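Long-range contacts in SOXA (Paracoccus denitrificans, PDB 2C1D), which forms, together with SoxX, a heme enzyme of sulfur oxidation that links thiosulfate to a cysteine of the carrier protein SoxY: residues E17-T22 / G254-E258; I35-F41 / H196-Q201; A159-E163 / L246-S250; A218-V223 / F241-E245. All coordinates share one frame; numbering follows the deposited sequence.

Contact 1 of 4, residues E17-T22 / G254-E258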
# COMPACT_ATOMS: atom_id res chain seq x y z
N GLU A 17 5.16 21.25 -15.38
CA GLU A 17 6.07 20.81 -14.36
C GLU A 17 5.27 20.14 -13.24
O GLU A 17 4.23 20.65 -12.82
CB GLU A 17 6.85 22.01 -13.82
CG GLU A 17 7.67 22.75 -14.89
CD GLU A 17 8.52 23.87 -14.29
OE1 GLU A 17 8.43 24.12 -13.05
OE2 GLU A 17 9.29 24.49 -15.07
N ILE A 18 5.80 19.00 -12.80
CA ILE A 18 5.30 18.27 -11.66
C ILE A 18 6.39 18.29 -10.56
O ILE A 18 7.52 17.84 -10.79
CB ILE A 18 4.97 16.81 -12.08
CG1 ILE A 18 4.01 16.78 -13.28
CG2 ILE A 18 4.41 16.02 -10.88
CD1 ILE A 18 2.65 17.50 -13.09
N VAL A 19 6.05 18.82 -9.38
CA VAL A 19 6.92 18.71 -8.21
C VAL A 19 6.81 17.27 -7.70
O VAL A 19 5.74 16.86 -7.21
CB VAL A 19 6.54 19.73 -7.08
CG1 VAL A 19 7.39 19.50 -5.80
CG2 VAL A 19 6.72 21.17 -7.55
N THR A 20 7.88 16.52 -7.82
CA THR A 20 7.94 15.12 -7.36
C THR A 20 8.82 14.90 -6.12
O THR A 20 8.97 13.76 -5.66
CB THR A 20 8.46 14.24 -8.48
OG1 THR A 20 9.72 14.73 -8.97
CG2 THR A 20 7.54 14.27 -9.69
N LYS A 21 9.43 15.97 -5.63
CA LYS A 21 10.36 15.91 -4.49
C LYS A 21 10.31 17.28 -3.83
O LYS A 21 10.41 18.32 -4.49
CB LYS A 21 11.77 15.52 -4.97
CG LYS A 21 12.92 15.92 -4.04
CD LYS A 21 14.30 15.63 -4.68
CE LYS A 21 15.44 15.74 -3.63
NZ LYS A 21 16.78 15.98 -4.25
N THR A 22 10.08 17.29 -2.53
CA THR A 22 9.92 18.53 -1.81
C THR A 22 10.03 18.30 -0.30
O THR A 22 10.07 17.14 0.15
CB THR A 22 8.58 19.21 -2.20
OG1 THR A 22 8.54 20.56 -1.73
CG2 THR A 22 7.37 18.54 -1.56
N GLY A 254 2.36 19.51 -0.74
CA GLY A 254 3.50 20.17 -1.37
C GLY A 254 3.90 19.52 -2.68
O GLY A 254 4.36 20.20 -3.59
N LEU A 255 3.74 18.21 -2.79
CA LEU A 255 3.90 17.54 -4.08
C LEU A 255 2.78 18.01 -5.01
O LEU A 255 1.69 18.39 -4.56
CB LEU A 255 3.85 16.02 -3.92
CG LEU A 255 4.98 15.38 -3.13
CD1 LEU A 255 4.60 13.97 -2.72
CD2 LEU A 255 6.28 15.37 -3.92
N SER A 256 3.03 17.96 -6.32
CA SER A 256 1.99 18.27 -7.28
C SER A 256 1.00 17.12 -7.46
O SER A 256 1.31 15.92 -7.42
CB SER A 256 2.56 18.62 -8.67
OG SER A 256 3.49 19.70 -8.63
N VAL A 257 -0.22 17.52 -7.75
CA VAL A 257 -1.18 16.61 -8.33
C VAL A 257 -0.61 16.17 -9.68
O VAL A 257 -0.38 17.01 -10.55
CB VAL A 257 -2.52 17.32 -8.52
CG1 VAL A 257 -3.47 16.42 -9.24
CG2 VAL A 257 -3.13 17.69 -7.17
N GLU A 258 -0.40 14.88 -9.87
CA GLU A 258 0.12 14.36 -11.14
C GLU A 258 -0.94 14.31 -12.24
O GLU A 258 -0.59 14.32 -13.43
CB GLU A 258 0.81 13.00 -10.93
CG GLU A 258 2.04 13.17 -10.03
CD GLU A 258 2.83 11.91 -9.73
OE1 GLU A 258 2.82 10.93 -10.50
OE2 GLU A 258 3.55 11.93 -8.70

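Contact 2 of 4, residues I35-F41 / H196-Q201. With HEC (heme c), chain J.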
# COMPACT_ATOMS: atom_id res chain seq x y z
N ILE A 35 9.87 14.36 1.05
CA ILE A 35 8.80 13.55 0.47
C ILE A 35 8.94 13.47 -1.03
O ILE A 35 9.43 14.41 -1.66
CB ILE A 35 7.40 14.04 0.87
CG1 ILE A 35 7.21 15.53 0.55
CG2 ILE A 35 7.15 13.72 2.35
CD1 ILE A 35 5.77 15.97 0.64
N TYR A 36 8.51 12.33 -1.58
CA TYR A 36 8.71 11.97 -2.97
C TYR A 36 7.43 11.37 -3.53
O TYR A 36 6.75 10.59 -2.86
CB TYR A 36 9.78 10.88 -3.14
CG TYR A 36 11.20 11.26 -2.72
CD1 TYR A 36 11.65 11.00 -1.43
CD2 TYR A 36 12.08 11.83 -3.62
CE1 TYR A 36 12.97 11.35 -1.03
CE2 TYR A 36 13.40 12.17 -3.24
CZ TYR A 36 13.83 11.94 -1.95
OH TYR A 36 15.12 12.26 -1.57
N SER A 37 7.15 11.68 -4.77
CA SER A 37 6.18 10.91 -5.54
C SER A 37 6.71 9.50 -5.73
O SER A 37 7.93 9.29 -5.81
CB SER A 37 6.02 11.54 -6.91
OG SER A 37 5.38 10.67 -7.82
N GLY A 38 5.79 8.54 -5.81
CA GLY A 38 6.08 7.18 -6.23
C GLY A 38 6.75 7.03 -7.58
O GLY A 38 7.40 6.02 -7.84
N TRP A 39 6.60 8.03 -8.46
CA TRP A 39 7.31 8.09 -9.73
C TRP A 39 8.83 7.90 -9.57
O TRP A 39 9.46 7.22 -10.39
CB TRP A 39 7.01 9.42 -10.39
CG TRP A 39 7.53 9.64 -11.76
CD1 TRP A 39 6.96 9.25 -12.94
CD2 TRP A 39 8.71 10.37 -12.11
NE1 TRP A 39 7.72 9.69 -14.00
CE2 TRP A 39 8.80 10.38 -13.52
CE3 TRP A 39 9.69 11.03 -11.38
CZ2 TRP A 39 9.85 11.01 -14.21
CZ3 TRP A 39 10.75 11.67 -12.07
CH2 TRP A 39 10.80 11.64 -13.48
N HIS A 40 9.38 8.48 -8.52
CA HIS A 40 10.81 8.41 -8.26
C HIS A 40 11.32 7.00 -8.00
O HIS A 40 12.51 6.76 -8.13
CB HIS A 40 11.22 9.32 -7.08
CG HIS A 40 11.53 10.71 -7.49
ND1 HIS A 40 12.72 11.07 -8.09
CD2 HIS A 40 10.78 11.84 -7.44
CE1 HIS A 40 12.69 12.35 -8.39
NE2 HIS A 40 11.53 12.85 -8.01
N PHE A 41 10.45 6.08 -7.60
CA PHE A 41 10.85 4.71 -7.28
C PHE A 41 10.57 3.73 -8.42
O PHE A 41 10.76 2.53 -8.27
CB PHE A 41 10.09 4.27 -6.02
CG PHE A 41 10.35 5.14 -4.84
CD1 PHE A 41 9.62 6.29 -4.64
CD2 PHE A 41 11.33 4.81 -3.91
CE1 PHE A 41 9.87 7.11 -3.56
CE2 PHE A 41 11.57 5.62 -2.81
CZ PHE A 41 10.86 6.77 -2.65
N HIS A 196 10.13 -2.02 -5.41
CA HIS A 196 10.89 -0.91 -4.81
C HIS A 196 9.88 -0.08 -4.04
O HIS A 196 8.98 0.52 -4.65
CB HIS A 196 11.48 -0.05 -5.94
CG HIS A 196 12.52 0.94 -5.50
ND1 HIS A 196 13.05 1.86 -6.38
CD2 HIS A 196 13.15 1.13 -4.31
CE1 HIS A 196 13.98 2.57 -5.75
NE2 HIS A 196 14.05 2.15 -4.50
N LEU A 197 10.01 -0.07 -2.71
CA LEU A 197 9.06 0.58 -1.85
C LEU A 197 9.14 2.10 -1.96
O LEU A 197 10.21 2.70 -1.81
CB LEU A 197 9.25 0.17 -0.39
CG LEU A 197 8.52 -1.10 0.02
CD1 LEU A 197 9.08 -1.64 1.34
CD2 LEU A 197 7.00 -0.90 0.10
N SER A 198 7.98 2.71 -2.18
CA SER A 198 7.84 4.18 -2.17
C SER A 198 7.35 4.65 -0.81
O SER A 198 7.29 3.87 0.14
CB SER A 198 6.88 4.60 -3.29
OG SER A 198 5.56 4.32 -2.96
N GLN A 199 7.03 5.94 -0.69
CA GLN A 199 6.44 6.44 0.54
C GLN A 199 4.92 6.24 0.56
O GLN A 199 4.26 6.75 1.45
CB GLN A 199 6.77 7.91 0.76
CG GLN A 199 8.22 8.15 1.06
CD GLN A 199 8.58 9.62 1.04
OE1 GLN A 199 7.78 10.45 0.60
NE2 GLN A 199 9.79 9.96 1.57
N GLY A 200 4.40 5.50 -0.42
CA GLY A 200 2.98 5.20 -0.49
C GLY A 200 2.14 6.45 -0.54
O GLY A 200 1.16 6.56 0.20
N GLN A 201 2.54 7.39 -1.39
CA GLN A 201 1.81 8.63 -1.58
C GLN A 201 0.67 8.43 -2.58
O GLN A 201 0.74 7.54 -3.43
CB GLN A 201 2.76 9.75 -2.04
CG GLN A 201 4.04 9.98 -1.17
CD GLN A 201 3.80 10.84 0.07
OE1 GLN A 201 2.65 11.05 0.45
NE2 GLN A 201 4.89 11.34 0.71
FE HEC J . 1.40 -0.00 0.28
CHA HEC J . 2.04 0.71 -2.99
CHB HEC J . -0.59 2.83 0.43
CHC HEC J . 0.60 -0.74 3.48
CHD HEC J . 3.72 -2.48 0.29
NA HEC J . 0.84 1.51 -1.06
C1A HEC J . 1.23 1.60 -2.36
C2A HEC J . 0.65 2.79 -2.93
C3A HEC J . -0.09 3.37 -1.96
C4A HEC J . 0.03 2.58 -0.77
CMA HEC J . -0.92 4.65 -2.06
CAA HEC J . 0.84 3.30 -4.38
CBA HEC J . 1.90 4.41 -4.38
CGA HEC J . 2.08 5.00 -5.78
O1A HEC J . 2.91 5.92 -5.92
O2A HEC J . 1.40 4.55 -6.76
NB HEC J . 0.25 0.86 1.66
C1B HEC J . -0.53 2.00 1.52
C2B HEC J . -1.33 2.13 2.70
C3B HEC J . -1.00 1.17 3.55
C4B HEC J . -0.03 0.34 2.90
CMB HEC J . -2.31 3.29 2.95
CAB HEC J . -1.61 0.93 4.95
CBB HEC J . -2.96 0.71 4.87
NC HEC J . 2.06 -1.37 1.65
C1C HEC J . 1.61 -1.49 2.93
C2C HEC J . 2.29 -2.59 3.57
C3C HEC J . 3.18 -3.09 2.68
C4C HEC J . 3.03 -2.30 1.47
CMC HEC J . 1.99 -3.01 5.03
CAC HEC J . 4.22 -4.25 2.76
CBC HEC J . 4.00 -5.44 3.33
ND HEC J . 2.64 -0.75 -1.10
C1D HEC J . 3.54 -1.81 -0.88
C2D HEC J . 4.25 -2.10 -2.11
C3D HEC J . 3.71 -1.12 -3.12
C4D HEC J . 2.73 -0.33 -2.41
CMD HEC J . 5.32 -3.18 -2.36
CAD HEC J . 4.15 -0.94 -4.60
CBD HEC J . 5.49 -0.18 -4.60
CGD HEC J . 5.33 1.28 -4.20
O1D HEC J . 5.48 1.65 -3.02
O2D HEC J . 5.07 2.12 -5.06
O HOH W 1 6.45 7.90 -2.71

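Contact 3 of 4, residues A159-E163 / L246-S250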
# COMPACT_ATOMS: atom_id res chain seq x y z
N ALA A 159 -9.56 17.89 11.67
CA ALA A 159 -8.61 17.30 12.60
C ALA A 159 -9.01 15.91 13.17
O ALA A 159 -8.18 15.02 13.25
CB ALA A 159 -8.30 18.27 13.74
N PRO A 160 -10.26 15.72 13.57
CA PRO A 160 -10.65 14.42 14.13
C PRO A 160 -10.64 13.32 13.09
O PRO A 160 -10.23 12.21 13.41
CB PRO A 160 -12.07 14.66 14.63
CG PRO A 160 -12.20 16.16 14.71
CD PRO A 160 -11.37 16.68 13.59
N TYR A 161 -11.10 13.63 11.88
CA TYR A 161 -11.00 12.72 10.75
C TYR A 161 -9.55 12.35 10.46
O TYR A 161 -9.22 11.19 10.31
CB TYR A 161 -11.62 13.35 9.51
CG TYR A 161 -13.10 13.63 9.61
CD1 TYR A 161 -13.58 14.91 9.92
CD2 TYR A 161 -14.02 12.63 9.35
CE1 TYR A 161 -14.92 15.17 9.98
CE2 TYR A 161 -15.37 12.87 9.42
CZ TYR A 161 -15.82 14.15 9.73
OH TYR A 161 -17.17 14.37 9.77
N TRP A 162 -8.68 13.35 10.46
CA TRP A 162 -7.27 13.17 10.12
C TRP A 162 -6.60 12.28 11.17
O TRP A 162 -5.83 11.37 10.85
CB TRP A 162 -6.61 14.56 10.06
CG TRP A 162 -5.19 14.61 9.66
CD1 TRP A 162 -4.69 14.69 8.40
CD2 TRP A 162 -4.05 14.66 10.54
NE1 TRP A 162 -3.32 14.77 8.44
CE2 TRP A 162 -2.90 14.74 9.74
CE3 TRP A 162 -3.90 14.61 11.93
CZ2 TRP A 162 -1.62 14.77 10.27
CZ3 TRP A 162 -2.63 14.66 12.47
CH2 TRP A 162 -1.50 14.75 11.64
N GLU A 163 -6.90 12.56 12.42
CA GLU A 163 -6.41 11.75 13.54
C GLU A 163 -6.89 10.29 13.44
O GLU A 163 -6.15 9.38 13.76
CB GLU A 163 -6.89 12.33 14.89
CG GLU A 163 -6.15 13.57 15.37
CD GLU A 163 -4.68 13.35 15.69
OE1 GLU A 163 -4.21 12.20 15.92
OE2 GLU A 163 -3.96 14.37 15.71
N LEU A 246 -7.79 11.00 3.64
CA LEU A 246 -7.49 12.35 4.12
C LEU A 246 -6.10 12.42 4.72
O LEU A 246 -5.31 13.32 4.39
CB LEU A 246 -8.52 12.80 5.18
CG LEU A 246 -8.28 14.12 5.94
CD1 LEU A 246 -8.37 15.36 5.02
CD2 LEU A 246 -9.27 14.24 7.09
N TYR A 247 -5.80 11.46 5.57
CA TYR A 247 -4.53 11.43 6.24
C TYR A 247 -3.37 11.19 5.24
O TYR A 247 -2.38 11.91 5.26
CB TYR A 247 -4.51 10.39 7.36
CG TYR A 247 -3.18 10.34 8.00
CD1 TYR A 247 -2.76 11.37 8.85
CD2 TYR A 247 -2.30 9.31 7.73
CE1 TYR A 247 -1.49 11.34 9.43
CE2 TYR A 247 -1.03 9.30 8.28
CZ TYR A 247 -0.64 10.32 9.14
OH TYR A 247 0.63 10.29 9.67
N VAL A 248 -3.53 10.21 4.36
CA VAL A 248 -2.45 9.84 3.42
C VAL A 248 -2.26 10.95 2.39
O VAL A 248 -1.13 11.30 2.08
CB VAL A 248 -2.71 8.47 2.75
CG1 VAL A 248 -1.61 8.11 1.73
CG2 VAL A 248 -2.76 7.38 3.80
N ALA A 249 -3.34 11.54 1.90
CA ALA A 249 -3.23 12.70 1.03
C ALA A 249 -2.32 13.81 1.60
O ALA A 249 -1.51 14.38 0.89
CB ALA A 249 -4.62 13.28 0.73
N SER A 250 -2.51 14.10 2.88
CA SER A 250 -1.80 15.18 3.56
C SER A 250 -0.33 14.85 3.72
O SER A 250 0.48 15.77 3.82
CB SER A 250 -2.45 15.52 4.91
OG SER A 250 -2.17 14.54 5.90

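Contact 4 of 4, residues A218-V223 / F241-E245. With HEC (heme c), chain J.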
# COMPACT_ATOMS: atom_id res chain seq x y z
N ALA A 218 -7.40 5.46 -5.04
CA ALA A 218 -6.74 5.29 -3.75
C ALA A 218 -7.55 4.37 -2.85
O ALA A 218 -6.98 3.61 -2.09
CB ALA A 218 -6.50 6.63 -3.09
N GLN A 219 -8.88 4.42 -2.93
CA GLN A 219 -9.74 3.60 -2.08
C GLN A 219 -9.47 2.13 -2.38
O GLN A 219 -9.35 1.31 -1.47
CB GLN A 219 -11.23 3.91 -2.27
CG GLN A 219 -11.72 5.23 -1.65
CD GLN A 219 -11.48 5.32 -0.18
OE1 GLN A 219 -10.78 6.23 0.31
NE2 GLN A 219 -12.07 4.40 0.54
N HIS A 220 -9.34 1.80 -3.66
CA HIS A 220 -9.12 0.41 -4.03
C HIS A 220 -7.70 -0.05 -3.66
O HIS A 220 -7.50 -1.20 -3.27
CB HIS A 220 -9.39 0.19 -5.51
CG HIS A 220 -9.21 -1.23 -5.95
ND1 HIS A 220 -10.22 -2.16 -5.86
CD2 HIS A 220 -8.13 -1.88 -6.44
CE1 HIS A 220 -9.77 -3.33 -6.31
NE2 HIS A 220 -8.51 -3.19 -6.65
N ARG A 221 -6.72 0.84 -3.77
CA ARG A 221 -5.35 0.51 -3.36
C ARG A 221 -5.31 0.11 -1.88
O ARG A 221 -4.80 -0.98 -1.51
CB ARG A 221 -4.40 1.67 -3.61
CG ARG A 221 -2.94 1.20 -3.79
CD ARG A 221 -2.76 0.40 -5.06
NE ARG A 221 -1.39 0.26 -5.52
CZ ARG A 221 -0.54 -0.69 -5.17
NH1 ARG A 221 -0.86 -1.65 -4.30
NH2 ARG A 221 0.66 -0.70 -5.70
N PHE A 222 -5.88 0.97 -1.04
CA PHE A 222 -6.00 0.71 0.39
C PHE A 222 -6.64 -0.63 0.72
O PHE A 222 -6.18 -1.34 1.62
CB PHE A 222 -6.83 1.81 1.06
CG PHE A 222 -6.23 3.19 0.98
CD1 PHE A 222 -7.02 4.30 1.27
CD2 PHE A 222 -4.91 3.40 0.57
CE1 PHE A 222 -6.49 5.60 1.21
CE2 PHE A 222 -4.40 4.68 0.51
CZ PHE A 222 -5.19 5.78 0.84
N VAL A 223 -7.72 -1.00 0.03
CA VAL A 223 -8.36 -2.28 0.28
C VAL A 223 -7.37 -3.44 0.21
O VAL A 223 -7.30 -4.29 1.14
CB VAL A 223 -9.51 -2.56 -0.74
CG1 VAL A 223 -10.00 -3.97 -0.62
CG2 VAL A 223 -10.67 -1.59 -0.54
N PHE A 241 -11.75 4.39 5.63
CA PHE A 241 -10.88 4.58 4.46
C PHE A 241 -10.99 6.00 3.89
O PHE A 241 -10.07 6.47 3.22
CB PHE A 241 -11.13 3.52 3.37
CG PHE A 241 -10.27 2.27 3.48
CD1 PHE A 241 -10.42 1.26 2.56
CD2 PHE A 241 -9.31 2.09 4.51
CE1 PHE A 241 -9.67 0.11 2.62
CE2 PHE A 241 -8.55 0.92 4.57
CZ PHE A 241 -8.71 -0.04 3.64
N LYS A 242 -12.10 6.69 4.15
CA LYS A 242 -12.21 8.12 3.82
C LYS A 242 -11.28 8.90 4.71
O LYS A 242 -10.53 9.78 4.25
CB LYS A 242 -13.63 8.65 4.04
CG LYS A 242 -14.66 8.18 3.07
CD LYS A 242 -15.89 9.04 3.22
CE LYS A 242 -17.15 8.36 2.72
NZ LYS A 242 -18.30 9.35 2.96
N ALA A 243 -11.27 8.56 6.00
CA ALA A 243 -10.32 9.15 6.93
C ALA A 243 -8.86 8.84 6.58
O ALA A 243 -8.01 9.72 6.64
CB ALA A 243 -10.62 8.71 8.37
N LEU A 244 -8.57 7.62 6.17
CA LEU A 244 -7.25 7.23 5.74
C LEU A 244 -6.85 8.03 4.49
O LEU A 244 -5.73 8.46 4.39
CB LEU A 244 -7.21 5.72 5.42
CG LEU A 244 -5.89 5.10 5.03
CD1 LEU A 244 -4.81 5.34 6.10
CD2 LEU A 244 -6.07 3.59 4.77
N GLU A 245 -7.77 8.20 3.54
CA GLU A 245 -7.46 8.97 2.33
C GLU A 245 -7.11 10.42 2.66
O GLU A 245 -6.22 11.02 2.03
CB GLU A 245 -8.59 8.89 1.27
CG GLU A 245 -8.19 9.57 -0.04
CD GLU A 245 -9.14 9.35 -1.21
OE1 GLU A 245 -9.30 10.29 -2.03
OE2 GLU A 245 -9.72 8.26 -1.33
FE HEC J . 1.40 -0.00 0.28
CHA HEC J . 2.04 0.71 -2.99
CHB HEC J . -0.59 2.83 0.43
CHC HEC J . 0.60 -0.74 3.48
CHD HEC J . 3.72 -2.48 0.29
NA HEC J . 0.84 1.51 -1.06
C1A HEC J . 1.23 1.60 -2.36
C2A HEC J . 0.65 2.79 -2.93
C3A HEC J . -0.09 3.37 -1.96
C4A HEC J . 0.03 2.58 -0.77
CMA HEC J . -0.92 4.65 -2.06
CAA HEC J . 0.84 3.30 -4.38
CBA HEC J . 1.90 4.41 -4.38
CGA HEC J . 2.08 5.00 -5.78
O1A HEC J . 2.91 5.92 -5.92
O2A HEC J . 1.40 4.55 -6.76
NB HEC J . 0.25 0.86 1.66
C1B HEC J . -0.53 2.00 1.52
C2B HEC J . -1.33 2.13 2.70
C3B HEC J . -1.00 1.17 3.55
C4B HEC J . -0.03 0.34 2.90
CMB HEC J . -2.31 3.29 2.95
CAB HEC J . -1.61 0.93 4.95
CBB HEC J . -2.96 0.71 4.87
NC HEC J . 2.06 -1.37 1.65
C1C HEC J . 1.61 -1.49 2.93
C2C HEC J . 2.29 -2.59 3.57
C3C HEC J . 3.18 -3.09 2.68
C4C HEC J . 3.03 -2.30 1.47
CMC HEC J . 1.99 -3.01 5.03
CAC HEC J . 4.22 -4.25 2.76
CBC HEC J . 4.00 -5.44 3.33
ND HEC J . 2.64 -0.75 -1.10
C1D HEC J . 3.54 -1.81 -0.88
C2D HEC J . 4.25 -2.10 -2.11
C3D HEC J . 3.71 -1.12 -3.12
C4D HEC J . 2.73 -0.33 -2.41
CMD HEC J . 5.32 -3.18 -2.36
CAD HEC J . 4.15 -0.94 -4.60
CBD HEC J . 5.49 -0.18 -4.60
CGD HEC J . 5.33 1.28 -4.20
O1D HEC J . 5.48 1.65 -3.02
O2D HEC J . 5.07 2.12 -5.06
O HOH W 2 -10.05 7.13 -3.91

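Contact 1 of 4, residues E17-T22 / G254-E258
Val19 and Ser256 are joined by two hydrogen bonds. They meet where the middle strand of a three-stranded antiparallel sheet, 16-22, is broken, and where the loop after helix 239-251 runs past that break. Ser256 N donates to Val19 O at 3.1 Å. The bond is almost straight, 170°, and lies in the carbonyl plane on a lone pair. Val19 N donates in return to Ser256 OG at 2.8 Å. The hydroxyl stands beside its own backbone N (chi1 -57°), so that OG and N face the same valine. Both backbone polar groups of Val19 are thus bound at the break in the strand, between residues that pair with strands 7-9 and 35-36.

Leu255 carries the apolar side. Its CB lies 3.9 Å from Val19 O. CG serves as the fork and sends one branch across. That methyl, CD2, ends over the flat face of the Thr20-Lys21 peptide, 3.4 Å from Thr20 C. The same methyl comes 4.1 Å from Thr22 CG2. The leucine side chain also packs on Asn203 and on Ile35 of the next strand. Gly254 precedes it with a positive phi of 109°, where a side chain would jam against the preceding carbonyl oxygen.

Glu258 closes the other end. Its carboxylate is turned to partners outside the contact, Arg263 in a salt bridge and Ser37 probably in a hydrogen bond. What it offers strand 16-22 is its aliphatic part. Ile18 crosses it at about a right angle, and Ile18 CG2 sits 3.8 Å from Glu258 CG.

Contact 2 of 4, residues I35-F41 / H196-Q201
Gln199 OE1 is held by two donors that come from opposite faces of its amide. Tyr36 N reaches it at 3.0 Å from above the carbonyl plane. Gln201 NE2 also reaches it at 3.0 Å, tilted less from that plane. The extended chain of Gln199 brings its amide to the strand, and its NE2 goes on to Thr34 O, which fixes the rotation. A leucine in its place is likely to leave Tyr36 N without its acceptor and the Gln201 amide freer to turn. A water bridges the same residues, accepting from Gln199 N and donating to Tyr36 O.

Phe41 forms the apolar half. Ser198 CA sits over the centre of its ring, 3.6 Å from the centroid, in a CH-pi contact. The ring turns its edge to the face of His196, a T-shaped pair with planes at 74°. His196 ND1 adds a weak bond to Phe41 O, and its NE2 is bound to Asp1 N.

Ser198 also grips a heme propionate. Its N lies 2.8 Å and its OG 2.7 Å from heme O1D. The hydroxyl accepts from Gly200 N as well, an ST turn that shapes the loop. Gly38 CA lies 3.4 Å from heme O1A, where a side chain would clash. Ser198 O accepts from His184 ND1, which is likely to steady the orientation of this axial ligand. Leu197 packs on Ile59 of the SoxX chain. The loop thus runs between the heme and strand 35-36, an outer strand paired with strand 16-22.

Contact 3 of 4, residues A159-E163 / L246-S250
Trp162 and Ser250 make the one hydrogen bond between these two segments. Trp162 NE1 donates to Ser250 OG at 2.8 Å, and the oxygen lies in the plane of the indole, 8° out of it. Ser250 OG in turn donates to Tyr247 O, 2.7 Å away, one turn back on its helix. It can do so because chi1 of 75° sets the hydroxyl between the backbone N and the carbonyl carbon.

The aromatic contact is a T-shaped one. Tyr247 turns its edge to the face of Trp162, with ring planes 62° apart and 4.9 Å between the centroids of the tyrosine and the five-membered ring. Tyr247 CD1 meets Trp162 NE1 and CE2, and Tyr247 CE1 lies 3.5 Å from Trp162 CZ2. Phe27 makes another edge-to-face pair with the indole.

The aliphatic contact belongs to Leu246. Its CD2 reaches the backbone of helix 159-170, 3.5 Å from Trp162 N and equally near Tyr161 CB. Leu107 packs on both Leu246 and Tyr161.

The helix segments cross at 87°, with axes 9.4 Å apart. The near-perpendicular packing of a first and a last helix is a hallmark of the cytochrome c fold, and here it belongs to the second such domain. A phenylalanine in place of Trp162 would probably open a gap against Tyr247 and leave Ser250 OG without its donor.

The buried serine hydroxyl both accepts and donates. The indole N-H therefore enters a largely apolar interface without being left unpaired.

Contact 4 of 4, residues A218-V223 / F241-E245
Phe222 and Phe241 pack at the centre of this helix pair. The edge of the Phe222 ring is turned to the face of Phe241, with planes 68° apart. Phe222 CB lies over that same ring, 3.7 Å from its centroid. Leu244 CD2 lies over one face of Phe222 at 4.0 Å from the centroid, and Ala218 O lies over the opposite face. Glu245 CA meets the rim in plane, 3.7 Å from Phe222 CE1. The ring is thus hemmed in on both faces and at its edge. Phe222 CE2 touches the heme methyl CMB at 3.5 Å. Phe241 in turn reaches the backbone of the short helix, with its CE1 3.4 Å from Val223 N.

Further out, a water accepts from Gln219 N and lies 2.8 Å from Glu245 OE2. Phe234 packs on the ring of Phe241. Lys242, turned away from helix 218-223, forms a salt bridge with Asp112.

Arg221 leaves the interface for the heme. Its chain is bent at chi2 (67°), and the guanidinium lays one face over the porphyrin edge, with NH2 3.4 Å from heme CHA. This residue probably binds substrate, as in relatives. The short helix ends just before Cys225, the axial ligand and persulfide cysteine. Braced by the last helix of the second cytochrome c domain, it forms one wall of the active-site heme pocket.

Contacts 2 and 4 touch the same heme c from places 17 Å apart between centres, with no direct touch between them. The iron of this heme is bound by His184 and by the active-site Cys225. Contacts 3 and 4 share helix 239-251, and their centres are 11 Å apart. Val248 on that helix ties three contacts together: its CG1 meets Gly200 O of contact 2 at 3.5 Å, and its CB meets Phe222 CZ of contact 4 at 4.1 Å. Contact 1 leans on contact 2 through neighbouring strands, with Thr20 OG1 2.8 Å from His40 NE2. Contacts 1 and 4 lie on opposite sides of the chain's centre.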